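Side-chain contacts in malonyl CoA-acyl carrier protein transacylase (Burkholderia pseudomallei, PDB 3G87), which probably transfers the malonyl group from malonyl-CoA to holo acyl carrier protein, releasing coenzyme A: residues 93-98 with 242-247; 26-31 with 77-82; 177-180 with 185-188; 156-161 with 281-286; 166-171 with 197-202. All blocks are in the same frame, centred on the assembly; numbering follows the deposited sequence.

Contact 1: 93-98 with 242-247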
# COMPACT_ATOMS: atom_id res chain seq x y z
N LEU A 93 0.84 2.51 -1.16
CA LEU A 93 0.95 3.75 -0.43
C LEU A 93 1.65 3.61 0.91
O LEU A 93 2.52 4.32 1.19
CB LEU A 93 -0.37 4.48 -0.27
CG LEU A 93 -0.39 5.85 0.40
CD1 LEU A 93 -0.26 5.87 1.88
CD2 LEU A 93 0.49 6.85 -0.23
N GLY A 94 1.22 2.68 1.72
CA GLY A 94 1.82 2.38 2.98
C GLY A 94 3.30 2.17 3.06
O GLY A 94 3.85 2.30 4.06
N GLU A 95 3.93 1.89 1.96
CA GLU A 95 5.35 1.78 1.89
C GLU A 95 6.06 3.11 2.18
O GLU A 95 7.09 3.15 2.76
CB GLU A 95 5.75 1.15 0.56
CG GLU A 95 7.17 0.97 0.28
CD GLU A 95 7.47 -0.15 -0.67
OE1 GLU A 95 8.06 0.07 -1.69
OE2 GLU A 95 7.15 -1.25 -0.40
N PHE A 96 5.43 4.19 1.79
CA PHE A 96 5.88 5.50 2.11
C PHE A 96 5.95 5.78 3.57
O PHE A 96 6.87 6.34 4.00
CB PHE A 96 5.06 6.53 1.40
CG PHE A 96 5.38 6.63 -0.02
CD1 PHE A 96 6.36 7.46 -0.46
CD2 PHE A 96 4.73 5.86 -0.92
CE1 PHE A 96 6.64 7.51 -1.74
CE2 PHE A 96 5.03 5.93 -2.18
CZ PHE A 96 5.98 6.75 -2.61
N ASN A 97 4.98 5.33 4.34
CA ASN A 97 5.05 5.40 5.79
C ASN A 97 6.08 4.47 6.44
O ASN A 97 6.58 4.80 7.51
CB ASN A 97 3.71 5.12 6.42
CG ASN A 97 2.69 6.13 6.04
OD1 ASN A 97 1.84 5.88 5.16
ND2 ASN A 97 2.74 7.30 6.71
N ALA A 98 6.35 3.30 5.84
CA ALA A 98 7.47 2.39 6.26
C ALA A 98 8.81 3.09 6.08
O ALA A 98 9.65 3.08 6.99
CB ALA A 98 7.46 1.07 5.43
N ALA A 242 10.40 3.55 -7.02
CA ALA A 242 9.88 3.86 -8.34
C ALA A 242 9.37 2.62 -9.02
O ALA A 242 8.31 2.59 -9.54
CB ALA A 242 10.89 4.46 -9.12
N GLN A 243 10.14 1.57 -9.02
CA GLN A 243 9.70 0.35 -9.61
C GLN A 243 8.38 -0.17 -9.03
O GLN A 243 7.62 -0.80 -9.69
CB GLN A 243 10.83 -0.65 -9.51
CG GLN A 243 11.06 -1.43 -10.75
CD GLN A 243 11.44 -0.63 -11.97
OE1 GLN A 243 12.26 0.28 -11.92
NE2 GLN A 243 10.88 -1.01 -13.09
N GLN A 244 8.12 0.17 -7.78
CA GLN A 244 6.92 -0.22 -7.06
C GLN A 244 5.61 0.00 -7.83
O GLN A 244 4.77 -0.82 -7.85
CB GLN A 244 6.91 0.51 -5.71
CG GLN A 244 6.11 -0.08 -4.63
CD GLN A 244 5.10 0.89 -4.07
OE1 GLN A 244 4.45 1.55 -4.78
NE2 GLN A 244 5.00 0.95 -2.80
N ILE A 245 5.51 1.14 -8.50
CA ILE A 245 4.33 1.61 -9.19
C ILE A 245 3.81 0.74 -10.32
O ILE A 245 2.65 0.59 -10.47
CB ILE A 245 4.55 3.07 -9.67
CG1 ILE A 245 4.30 4.06 -8.57
CG2 ILE A 245 3.70 3.41 -10.83
CD1 ILE A 245 5.03 5.28 -8.73
N ALA A 246 4.69 0.19 -11.13
CA ALA A 246 4.27 -0.64 -12.22
C ALA A 246 4.40 -2.15 -11.99
O ALA A 246 4.17 -2.92 -12.87
CB ALA A 246 4.95 -0.22 -13.49
N SER A 247 4.76 -2.53 -10.78
CA SER A 247 5.04 -3.90 -10.42
C SER A 247 3.97 -4.43 -9.50
O SER A 247 3.38 -3.69 -8.82
CB SER A 247 6.38 -3.95 -9.72
OG SER A 247 7.40 -3.97 -10.64
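Glu95 and Gln244 form a buried polar contact deep in the acyltransferase domain, where the first turn of helix 94-101 faces residues 242-247, on helix 237-243 and the chain that follows. They reach for each other from opposite directions, and the backbones stay well apart, with 9.3 Å between Glu95 CA and Gln244 CA. The amide nitrogen does most of the touching. Gln244 NE2 lies alongside the glutamate chain, 3.4 Å from Glu95 CB, and stands at the same 3.4 Å from Glu95 OE1. The carboxylate oxygen in turn rests near the glutamine chain, with Glu95 OE1 3.5 Å from Gln244 CG. Glu95 is stretched out, its CG anti to the backbone N (chi1 179°), whereas Gln244 bends at chi2 (-124°), which turns its amide across the carboxylate with the two planes 59° apart. The stronger polar partners lie outside the pair. Gln244 NE2 is hydrogen-bonded to the carbonyl O of Ser92, and its OE1 receives a weak bond from Arg117. Ser92 and Gly94 belong to a GxSxG sequence, consistent with the nucleophile elbow of this family. The chemistry thus implies a carboxylate held by two hydrogen bonds, from Asn226 N to OE2 and with Tyr232 OH at OE1, and an amide held mainly through NE2, whose bond to the Ser92 carbonyl helps to fix its turn and ties it to the probable elbow itself.

Contact 2: 26-31 with 77-82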
# COMPACT_ATOMS: atom_id res chain seq x y z
N PHE A 26 -5.24 14.86 14.42
CA PHE A 26 -4.89 16.04 13.67
C PHE A 26 -4.55 17.24 14.51
O PHE A 26 -3.66 17.91 14.22
CB PHE A 26 -5.97 16.41 12.65
CG PHE A 26 -5.97 15.54 11.45
CD1 PHE A 26 -6.95 14.63 11.24
CD2 PHE A 26 -4.98 15.62 10.55
CE1 PHE A 26 -6.90 13.84 10.18
CE2 PHE A 26 -4.96 14.85 9.53
CZ PHE A 26 -5.90 13.96 9.33
N ASP A 27 -5.33 17.51 15.51
CA ASP A 27 -5.06 18.58 16.47
C ASP A 27 -3.95 18.19 17.45
O ASP A 27 -3.19 19.06 17.85
CB ASP A 27 -6.32 18.89 17.29
CG ASP A 27 -7.40 19.60 16.49
OD1 ASP A 27 -7.12 20.37 15.53
OD2 ASP A 27 -8.56 19.37 16.87
N ARG A 28 -3.86 16.91 17.85
CA ARG A 28 -2.74 16.48 18.68
C ARG A 28 -1.43 16.83 18.00
O ARG A 28 -0.51 17.29 18.67
CB ARG A 28 -2.79 14.97 18.96
CG ARG A 28 -1.54 14.46 19.72
CD ARG A 28 -1.62 12.91 19.94
NE ARG A 28 -0.43 12.44 20.64
CZ ARG A 28 -0.30 11.26 21.22
NH1 ARG A 28 -1.31 10.38 21.17
NH2 ARG A 28 0.83 10.95 21.87
N PHE A 29 -1.37 16.63 16.68
CA PHE A 29 -0.16 16.88 15.89
C PHE A 29 -0.36 18.13 15.05
O PHE A 29 -0.10 18.15 13.86
CB PHE A 29 0.22 15.64 15.05
CG PHE A 29 0.75 14.50 15.89
CD1 PHE A 29 -0.03 13.39 16.15
CD2 PHE A 29 2.01 14.57 16.51
CE1 PHE A 29 0.46 12.33 16.98
CE2 PHE A 29 2.46 13.55 17.35
CZ PHE A 29 1.68 12.44 17.58
N ALA A 30 -0.80 19.19 15.72
CA ALA A 30 -1.25 20.40 15.06
C ALA A 30 -0.19 20.95 14.12
O ALA A 30 -0.54 21.45 13.07
CB ALA A 30 -1.64 21.43 16.08
N ASP A 31 1.09 20.87 14.49
CA ASP A 31 2.18 21.34 13.60
C ASP A 31 2.41 20.46 12.35
O ASP A 31 2.55 20.98 11.26
CB ASP A 31 3.50 21.50 14.34
CG ASP A 31 3.50 22.68 15.34
OD1 ASP A 31 2.43 23.33 15.58
OD2 ASP A 31 4.59 22.92 15.91
N LYS A 77 1.44 6.10 18.36
CA LYS A 77 1.92 4.85 18.84
C LYS A 77 3.31 4.96 19.45
O LYS A 77 3.55 4.42 20.51
CB LYS A 77 1.92 3.86 17.71
CG LYS A 77 2.49 2.50 18.09
CD LYS A 77 1.45 1.76 18.87
CE LYS A 77 1.96 0.40 19.25
NZ LYS A 77 0.85 -0.24 20.02
N CYS A 78 4.25 5.63 18.81
CA CYS A 78 5.59 5.70 19.34
C CYS A 78 5.70 6.35 20.69
O CYS A 78 6.32 5.85 21.56
CB CYS A 78 6.53 6.38 18.35
SG CYS A 78 7.02 5.41 16.96
N GLU A 79 5.04 7.47 20.83
CA GLU A 79 4.99 8.24 22.05
C GLU A 79 4.28 7.55 23.21
O GLU A 79 4.74 7.61 24.27
CB GLU A 79 4.41 9.61 21.81
CG GLU A 79 5.21 10.47 20.96
CD GLU A 79 4.58 11.82 20.61
OE1 GLU A 79 3.54 12.23 21.12
OE2 GLU A 79 5.16 12.51 19.79
N ASP A 80 3.17 6.91 22.97
CA ASP A 80 2.36 6.40 24.00
C ASP A 80 2.82 5.04 24.45
O ASP A 80 2.90 4.79 25.59
CB ASP A 80 0.89 6.38 23.60
CG ASP A 80 0.40 7.72 23.15
OD1 ASP A 80 1.01 8.72 23.41
OD2 ASP A 80 -0.61 7.74 22.52
N SER A 81 3.17 4.20 23.53
CA SER A 81 3.50 2.83 23.79
C SER A 81 4.95 2.69 24.12
O SER A 81 5.29 1.80 24.81
CB SER A 81 3.10 1.91 22.62
OG SER A 81 4.15 1.71 21.74
N GLY A 82 5.79 3.56 23.62
CA GLY A 82 7.22 3.40 23.71
C GLY A 82 7.89 2.42 22.78
O GLY A 82 9.06 2.29 22.80
O HOH W 1 2.79 12.31 23.61
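The guanidinium of Arg28 and the carboxylate of Asp80 meet edge to edge, 18° from coplanar, while the Phe29 ring carries Arg28 CG over one face, toward the rim, and turns its edge to Glu79. The arginine grips Asp80 end-on. Arg28 NH1 donates to Asp80 OD2 at 3.0 Å on the syn lone pair, with OD2 in the guanidinium plane, and Arg28 NH2 donates to Asp80 OD1 at 2.7 Å; both bonds are nearly straight. A second salt bridge branches from the same nitrogen: Arg28 NH2 to Glu79 OE1 is 3.1 Å and more bent (147°). Here NH2 meets OE1 on its anti side but off the carboxylate plane, and OE1 is also tilted from the guanidinium plane. A water bridges this branch, accepting from Arg28 NH2 and donating to Glu79 OE1. The reach is possible because Arg28 is fully extended, its CG opposite the backbone N across the CA-CB bond (chi1 175°), and spans from helix 25-28 to the last turn of helix 59-81. The other oxygen, Glu79 OE2, sits 3.8 Å from Phe29 CE2, near the ring plane, where the ring hydrogens probably offer it a mildly favourable edge. The chemistry is that of a surface salt-bridge network: one cation joins two neighbouring acidic residues and probably eases their mutual repulsion, and the strength of the network is presumably tempered by solvent, which already takes part through the bridging water.

Contact 3: 177-180 with 185-188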
# COMPACT_ATOMS: atom_id res chain seq x y z
N ALA A 177 -17.83 -12.17 -14.67
CA ALA A 177 -18.46 -13.40 -15.00
C ALA A 177 -17.56 -14.60 -14.84
O ALA A 177 -18.06 -15.68 -14.73
CB ALA A 177 -18.97 -13.32 -16.38
N LEU A 178 -16.25 -14.43 -14.82
CA LEU A 178 -15.37 -15.57 -14.79
C LEU A 178 -14.97 -16.01 -13.43
O LEU A 178 -14.46 -17.05 -13.27
CB LEU A 178 -14.12 -15.36 -15.62
CG LEU A 178 -14.31 -14.81 -17.00
CD1 LEU A 178 -13.07 -14.36 -17.58
CD2 LEU A 178 -14.96 -15.79 -17.83
N PHE A 179 -15.20 -15.15 -12.46
CA PHE A 179 -14.82 -15.40 -11.10
C PHE A 179 -16.01 -15.37 -10.16
O PHE A 179 -15.90 -14.89 -9.05
CB PHE A 179 -13.72 -14.43 -10.65
CG PHE A 179 -12.47 -14.51 -11.45
CD1 PHE A 179 -11.63 -15.57 -11.35
CD2 PHE A 179 -12.16 -13.54 -12.37
CE1 PHE A 179 -10.56 -15.64 -12.11
CE2 PHE A 179 -11.08 -13.60 -13.11
CZ PHE A 179 -10.27 -14.63 -12.98
N GLN A 180 -17.15 -15.84 -10.60
CA GLN A 180 -18.28 -16.00 -9.71
C GLN A 180 -18.85 -17.36 -9.85
O GLN A 180 -19.69 -17.61 -10.67
CB GLN A 180 -19.31 -14.95 -9.93
CG GLN A 180 -18.89 -13.66 -9.39
CD GLN A 180 -19.49 -12.54 -10.13
OE1 GLN A 180 -19.01 -11.44 -10.06
NE2 GLN A 180 -20.53 -12.80 -10.88
N ARG A 185 -14.98 -15.59 -5.52
CA ARG A 185 -15.77 -14.34 -5.55
C ARG A 185 -14.99 -13.18 -6.18
O ARG A 185 -13.77 -13.21 -6.28
CB ARG A 185 -16.26 -13.96 -4.14
CG ARG A 185 -17.41 -14.84 -3.55
CD ARG A 185 -18.00 -14.26 -2.18
NE ARG A 185 -17.07 -14.35 -1.04
CZ ARG A 185 -16.76 -13.34 -0.20
NH1 ARG A 185 -17.34 -12.13 -0.33
NH2 ARG A 185 -15.89 -13.54 0.79
N TYR A 186 -15.72 -12.17 -6.62
CA TYR A 186 -15.16 -11.05 -7.34
C TYR A 186 -15.64 -9.73 -6.83
O TYR A 186 -16.77 -9.55 -6.60
CB TYR A 186 -15.47 -11.21 -8.83
CG TYR A 186 -15.25 -10.04 -9.75
CD1 TYR A 186 -14.24 -10.04 -10.67
CD2 TYR A 186 -16.11 -8.99 -9.75
CE1 TYR A 186 -14.07 -9.04 -11.53
CE2 TYR A 186 -15.94 -7.98 -10.59
CZ TYR A 186 -14.92 -7.99 -11.49
OH TYR A 186 -14.77 -6.95 -12.33
N LEU A 187 -14.75 -8.79 -6.67
CA LEU A 187 -15.12 -7.45 -6.27
C LEU A 187 -14.46 -6.35 -7.06
O LEU A 187 -13.31 -6.17 -6.98
CB LEU A 187 -14.93 -7.28 -4.77
CG LEU A 187 -15.32 -6.00 -4.03
CD1 LEU A 187 -16.77 -5.58 -4.19
CD2 LEU A 187 -14.87 -6.00 -2.57
N ARG A 188 -15.23 -5.62 -7.82
CA ARG A 188 -14.75 -4.44 -8.51
C ARG A 188 -14.34 -3.37 -7.54
O ARG A 188 -15.03 -3.11 -6.57
CB ARG A 188 -15.79 -3.87 -9.47
CG ARG A 188 -15.31 -2.67 -10.26
CD ARG A 188 -14.84 -3.02 -11.62
NE ARG A 188 -14.36 -1.94 -12.48
CZ ARG A 188 -14.81 -1.72 -13.70
NH1 ARG A 188 -15.76 -2.47 -14.19
NH2 ARG A 188 -14.32 -0.76 -14.42
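Phe179 and Tyr186 make the close part of this contact, and they do so near the backbone. Their CB atoms, Phe179 CB and Tyr186 CB, lie 4.1 Å apart, and the carbonyl of Phe179 leans over the strand, with Phe179 O 3.5 Å from Arg185 C and 3.7 Å from Tyr186 CB. The two rings then diverge. Tyr186 sends its CG anti to the backbone N (chi1 167°), carrying the ring toward strand 127-133 and helix 169-175, where it touches Ala130, Ile132 and Ala175. The Phe179 ring, with chi1 -60°, swings off to pack on Thr143 and Val184, and Leu178 CB lies over one of its faces, toward the rim. What joins the residues is therefore apolar contact at the root of the side chains and not a ring stack. On the loose side lie Gln180 and Arg185, both exposed. The Gln180 chain stretches past Tyr186 at a slant, its amide plane 75° from the phenol ring. Arg185 starts away from the facing segment, although the backbones are close here, with 5.1 Å between Gln180 CA and Arg185 CA. The polar end of Tyr186 is settled elsewhere, its OH being hydrogen-bonded to the carbonyl O of Ile172 in helix 169-175. Thus residues 177-180, in the loop after that helix, turn back within a few residues into strand 185-188, an outer strand of the antiparallel sheet; Tyr186 packs against both strand 127-133, the neighbour of 185-188 in the sheet, and helix 169-175, while Phe179 reaches helix 137-146.

Contact 4: 156-161 with 281-286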
# COMPACT_ATOMS: atom_id res chain seq x y z
N ASN A 156 -1.87 -7.24 -6.95
CA ASN A 156 -1.62 -7.51 -5.54
C ASN A 156 -1.64 -9.00 -5.29
O ASN A 156 -2.57 -9.66 -5.66
CB ASN A 156 -2.76 -6.97 -4.65
CG ASN A 156 -2.87 -5.45 -4.60
OD1 ASN A 156 -2.15 -4.70 -5.31
ND2 ASN A 156 -3.77 -4.97 -3.72
N ASP A 157 -0.63 -9.55 -4.64
CA ASP A 157 -0.79 -10.89 -4.13
C ASP A 157 -0.86 -10.74 -2.63
O ASP A 157 0.17 -10.56 -1.97
CB ASP A 157 0.38 -11.78 -4.53
CG ASP A 157 0.33 -13.12 -3.82
OD1 ASP A 157 -0.77 -13.58 -3.38
OD2 ASP A 157 1.41 -13.70 -3.66
N ASN A 158 -2.07 -10.79 -2.11
CA ASN A 158 -2.36 -10.40 -0.74
C ASN A 158 -2.35 -11.53 0.29
O ASN A 158 -1.82 -11.38 1.40
CB ASN A 158 -3.68 -9.61 -0.70
CG ASN A 158 -3.50 -8.19 -1.12
OD1 ASN A 158 -2.40 -7.67 -1.01
ND2 ASN A 158 -4.53 -7.57 -1.66
N THR A 159 -2.97 -12.65 -0.07
CA THR A 159 -2.91 -13.89 0.73
C THR A 159 -3.08 -14.98 -0.29
O THR A 159 -3.49 -14.66 -1.40
CB THR A 159 -4.05 -14.03 1.80
OG1 THR A 159 -5.23 -14.55 1.18
CG2 THR A 159 -4.33 -12.67 2.50
N PRO A 160 -2.84 -16.22 0.03
CA PRO A 160 -2.98 -17.25 -0.98
C PRO A 160 -4.32 -17.35 -1.67
O PRO A 160 -4.37 -17.80 -2.79
CB PRO A 160 -2.59 -18.49 -0.25
CG PRO A 160 -1.67 -17.99 0.75
CD PRO A 160 -2.25 -16.78 1.24
N SER A 161 -5.37 -16.88 -1.03
CA SER A 161 -6.69 -16.88 -1.59
C SER A 161 -7.22 -15.51 -1.89
O SER A 161 -8.38 -15.36 -2.11
CB SER A 161 -7.65 -17.53 -0.64
OG SER A 161 -7.53 -16.95 0.63
N THR A 281 -4.17 -6.32 9.30
CA THR A 281 -4.33 -7.23 10.44
C THR A 281 -4.98 -8.52 9.97
O THR A 281 -4.50 -9.59 10.29
CB THR A 281 -5.16 -6.56 11.55
OG1 THR A 281 -4.41 -5.45 12.06
CG2 THR A 281 -5.43 -7.48 12.73
N ARG A 282 -6.06 -8.39 9.19
CA ARG A 282 -6.82 -9.56 8.72
C ARG A 282 -6.05 -10.32 7.67
O ARG A 282 -6.19 -11.53 7.58
CB ARG A 282 -8.15 -9.13 8.14
CG ARG A 282 -9.18 -8.68 9.14
CD ARG A 282 -10.49 -8.27 8.38
NE ARG A 282 -10.51 -6.83 8.11
CZ ARG A 282 -11.22 -6.23 7.13
NH1 ARG A 282 -11.18 -4.89 6.99
NH2 ARG A 282 -11.98 -6.96 6.29
N LEU A 283 -5.25 -9.62 6.86
CA LEU A 283 -4.41 -10.30 5.84
C LEU A 283 -3.34 -11.13 6.51
O LEU A 283 -3.09 -12.26 6.10
CB LEU A 283 -3.77 -9.37 4.79
CG LEU A 283 -4.64 -8.45 3.93
CD1 LEU A 283 -3.79 -7.60 2.94
CD2 LEU A 283 -5.68 -9.27 3.20
N VAL A 284 -2.72 -10.57 7.55
CA VAL A 284 -1.69 -11.28 8.27
C VAL A 284 -2.26 -12.53 8.98
O VAL A 284 -1.66 -13.60 8.92
CB VAL A 284 -0.92 -10.39 9.24
CG1 VAL A 284 0.00 -11.26 10.12
CG2 VAL A 284 -0.13 -9.33 8.49
N HIS A 285 -3.44 -12.42 9.60
CA HIS A 285 -4.03 -13.62 10.23
C HIS A 285 -4.18 -14.73 9.19
O HIS A 285 -3.84 -15.90 9.47
CB HIS A 285 -5.34 -13.35 10.99
CG HIS A 285 -6.01 -14.62 11.44
ND1 HIS A 285 -5.43 -15.50 12.34
CD2 HIS A 285 -7.19 -15.18 11.08
CE1 HIS A 285 -6.23 -16.54 12.52
NE2 HIS A 285 -7.30 -16.37 11.76
N THR A 286 -4.63 -14.36 8.00
CA THR A 286 -4.93 -15.35 6.95
C THR A 286 -3.68 -16.01 6.40
O THR A 286 -3.61 -17.23 6.29
CB THR A 286 -5.79 -14.77 5.81
OG1 THR A 286 -7.05 -14.31 6.36
CG2 THR A 286 -6.03 -15.83 4.72
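Thr159 and Leu283 cross at about a right angle, methyl against methyl, and Thr286 meets the same threonine in a second perpendicular crossing. Thr159 CG2 touches Leu283 CD2 at 3.7 Å and also approaches the helix backbone, 3.8 Å from Leu283 O. The other branch, Thr159 OG1, comes 3.8 Å from Thr286 CG2, which points at the strand because it stands opposite its own backbone N. The leucine divides its methyls between two neighbours: while CD2 takes Thr159, Leu283 CD1 passes obliquely by the amide of Asn158, 4.1 Å from Asn158 CG. Thr159 can meet both helix residues because chi1 of 84° places OG1 between the backbone N and the carbonyl carbon and leaves CG2 directed at the helix. That hydroxyl is held besides by polar bonds. It accepts from Ser161 N (3.2 Å, 145°) in an ST turn and is hydrogen-bonded to the side chain of Gln162, which helps to hold chi1 and keeps the methyl turned to Leu283. Asn158 OD1 is bonded in turn to His91 NE2, which links this corner to the residue preceding the serine of the GxSxG sequence. The axes of strand 156-159 and helix 281-286 approach to 8.1 Å, their directions 68° apart. Asn158 and Thr159 form a classic beta bulge opposite Gln162, at the end of strand 153-159 in the small antiparallel sheet. Its strand and helix order is that of a ferredoxin-like subdomain, and the contact joins this subdomain to helix 279-289, which follows the last strand of the parallel sheet, as in the two-part architecture of malonyl-CoA:ACP transacylases.

Contact 5: 166-171 with 197-202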
# COMPACT_ATOMS: atom_id res chain seq x y z
N SER A 166 -5.59 -6.22 -12.32
CA SER A 166 -5.80 -5.00 -13.00
C SER A 166 -5.52 -5.13 -14.45
O SER A 166 -4.80 -5.97 -14.86
CB SER A 166 -5.08 -3.81 -12.33
OG SER A 166 -3.74 -3.94 -12.34
N GLY A 167 -6.17 -4.27 -15.20
CA GLY A 167 -6.10 -4.19 -16.63
C GLY A 167 -7.04 -3.18 -17.20
O GLY A 167 -7.56 -2.39 -16.48
N PRO A 168 -7.26 -3.20 -18.50
CA PRO A 168 -8.27 -2.31 -19.08
C PRO A 168 -9.64 -2.54 -18.50
O PRO A 168 -10.00 -3.65 -18.23
CB PRO A 168 -8.23 -2.64 -20.55
CG PRO A 168 -7.04 -3.34 -20.74
CD PRO A 168 -6.69 -4.06 -19.52
N ALA A 169 -10.37 -1.47 -18.30
CA ALA A 169 -11.68 -1.48 -17.68
C ALA A 169 -12.63 -2.55 -18.22
O ALA A 169 -13.30 -3.25 -17.45
CB ALA A 169 -12.31 -0.06 -17.81
N HIS A 170 -12.70 -2.69 -19.53
CA HIS A 170 -13.61 -3.67 -20.14
C HIS A 170 -13.23 -5.13 -19.83
O HIS A 170 -14.12 -5.97 -19.61
CB HIS A 170 -13.77 -3.39 -21.63
CG HIS A 170 -12.55 -3.69 -22.45
ND1 HIS A 170 -12.35 -4.91 -23.07
CD2 HIS A 170 -11.50 -2.91 -22.80
CE1 HIS A 170 -11.21 -4.88 -23.73
NE2 HIS A 170 -10.67 -3.68 -23.59
N GLU A 171 -11.92 -5.39 -19.70
CA GLU A 171 -11.40 -6.72 -19.38
C GLU A 171 -11.72 -6.99 -17.97
O GLU A 171 -12.25 -8.06 -17.61
CB GLU A 171 -9.91 -6.81 -19.62
CG GLU A 171 -9.56 -6.85 -21.12
CD GLU A 171 -8.11 -7.30 -21.45
OE1 GLU A 171 -7.29 -7.61 -20.55
OE2 GLU A 171 -7.79 -7.35 -22.67
N SER A 197 0.46 -2.35 -12.71
CA SER A 197 0.52 -3.08 -13.99
C SER A 197 1.32 -2.22 -14.97
O SER A 197 1.77 -1.12 -14.62
CB SER A 197 -0.88 -3.32 -14.58
OG SER A 197 -1.39 -2.13 -15.22
N LYS A 198 1.48 -2.72 -16.18
CA LYS A 198 2.22 -2.02 -17.26
C LYS A 198 1.60 -0.69 -17.69
O LYS A 198 2.27 0.09 -18.34
CB LYS A 198 2.31 -2.91 -18.50
CG LYS A 198 0.94 -3.30 -19.12
CD LYS A 198 1.13 -4.14 -20.42
CE LYS A 198 -0.16 -4.91 -20.73
NZ LYS A 198 -0.07 -5.74 -21.99
N PHE A 199 0.33 -0.46 -17.38
CA PHE A 199 -0.30 0.82 -17.71
C PHE A 199 0.26 1.98 -16.89
O PHE A 199 0.17 3.13 -17.31
CB PHE A 199 -1.85 0.72 -17.75
CG PHE A 199 -2.34 -0.30 -18.77
CD1 PHE A 199 -2.39 0.02 -20.14
CD2 PHE A 199 -2.63 -1.62 -18.40
CE1 PHE A 199 -2.78 -0.92 -21.11
CE2 PHE A 199 -3.03 -2.56 -19.35
CZ PHE A 199 -3.12 -2.20 -20.71
N MET A 200 0.88 1.69 -15.77
CA MET A 200 1.46 2.65 -14.87
C MET A 200 2.87 3.04 -15.20
O MET A 200 3.44 3.86 -14.55
CB MET A 200 1.38 2.14 -13.45
CG MET A 200 0.03 2.18 -12.86
SD MET A 200 -0.92 3.68 -13.05
CE MET A 200 -2.02 3.04 -14.15
N ARG A 201 3.42 2.45 -16.23
CA ARG A 201 4.74 2.80 -16.66
C ARG A 201 5.02 4.30 -16.85
O ARG A 201 6.01 4.74 -16.44
CB ARG A 201 5.12 2.04 -17.89
CG ARG A 201 5.97 0.95 -17.56
CD ARG A 201 6.16 0.01 -18.68
NE ARG A 201 5.70 -1.32 -18.41
CZ ARG A 201 6.17 -2.12 -17.46
NH1 ARG A 201 7.15 -1.70 -16.66
NH2 ARG A 201 5.67 -3.35 -17.32
N PRO A 202 4.14 5.04 -17.46
CA PRO A 202 4.39 6.46 -17.62
C PRO A 202 4.38 7.26 -16.31
O PRO A 202 5.24 8.09 -16.17
CB PRO A 202 3.33 6.89 -18.61
CG PRO A 202 3.02 5.76 -19.29
CD PRO A 202 3.16 4.60 -18.44
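Pro168 and Phe199 supply the apolar half of this contact; Ser166 and Ser197 make the other half, a van der Waals contact between two serines whose hydroxyls bond elsewhere. The proline ring crosses the phenylalanine at about a right angle, with Pro168 CD 4.0 Å from Phe199 CE2 and Pro168 CG 4.1 Å from Phe199 CZ. Next to it, the bare backbone of Gly167 passes the same corner of the ring. Ser166 OG lies against Ser197 CB at 3.7 Å, while the two hydroxyls, Ser166 OG and Ser197 OG, are 4.1 Å apart. Ser166 OG is hydrogen-bonded to the carbonyl O of Phe195, and Ser197 OG to that of Ala194, so both side chains are held by the chain that leads into residues 197-202. In the next shell, Ser197 OG also accepts from Phe199 N at 3.2 Å (157°), closing an ST turn; its chi1 of 78° brings the oxygen back over its own backbone for this. The turn probably helps to direct Phe199 toward Pro168, and Lys198 CG lies 4.0 Å above one face of the Phe199 ring, offset toward the rim. Lys198 NZ goes on to a salt bridge with Asp151, which thus connects Pro168, which it touches, with the residue before Phe199. Pro168 ends strand 162-168 and takes the N-cap position of helix 169-175, while strand partners from 153-159 and 127-133 bond Ser166 and Gly167. Facing them, the 3-10 turn 198-200 leads straight into helix 201-211, which places the contact where the antiparallel sheet meets the helices of the larger part.

Overall arrangement
From the N terminus, contact 2 closes first, tying residues 26-31 back to the end of helix 59-81. Contact 1 then opens at 93-98 and contact 4 at 156-161; the two cross, since contact 1 closes at 242-247, joining helix 94-101 to the chain there, and contact 4 only at 281-286. Inside both loops lies contact 5, and inside contact 5 the short turn of contact 3, joining a loop to edge strand 185-188. Contacts 3, 4 and 5 share the antiparallel sheet, which contacts 4 and 5 join to the larger part. Contacts 1 and 5 touch where Ile245 and Ala246 pack on Ser197 and Met200; contact 2 lies across the chain's centre from contacts 3 and 5.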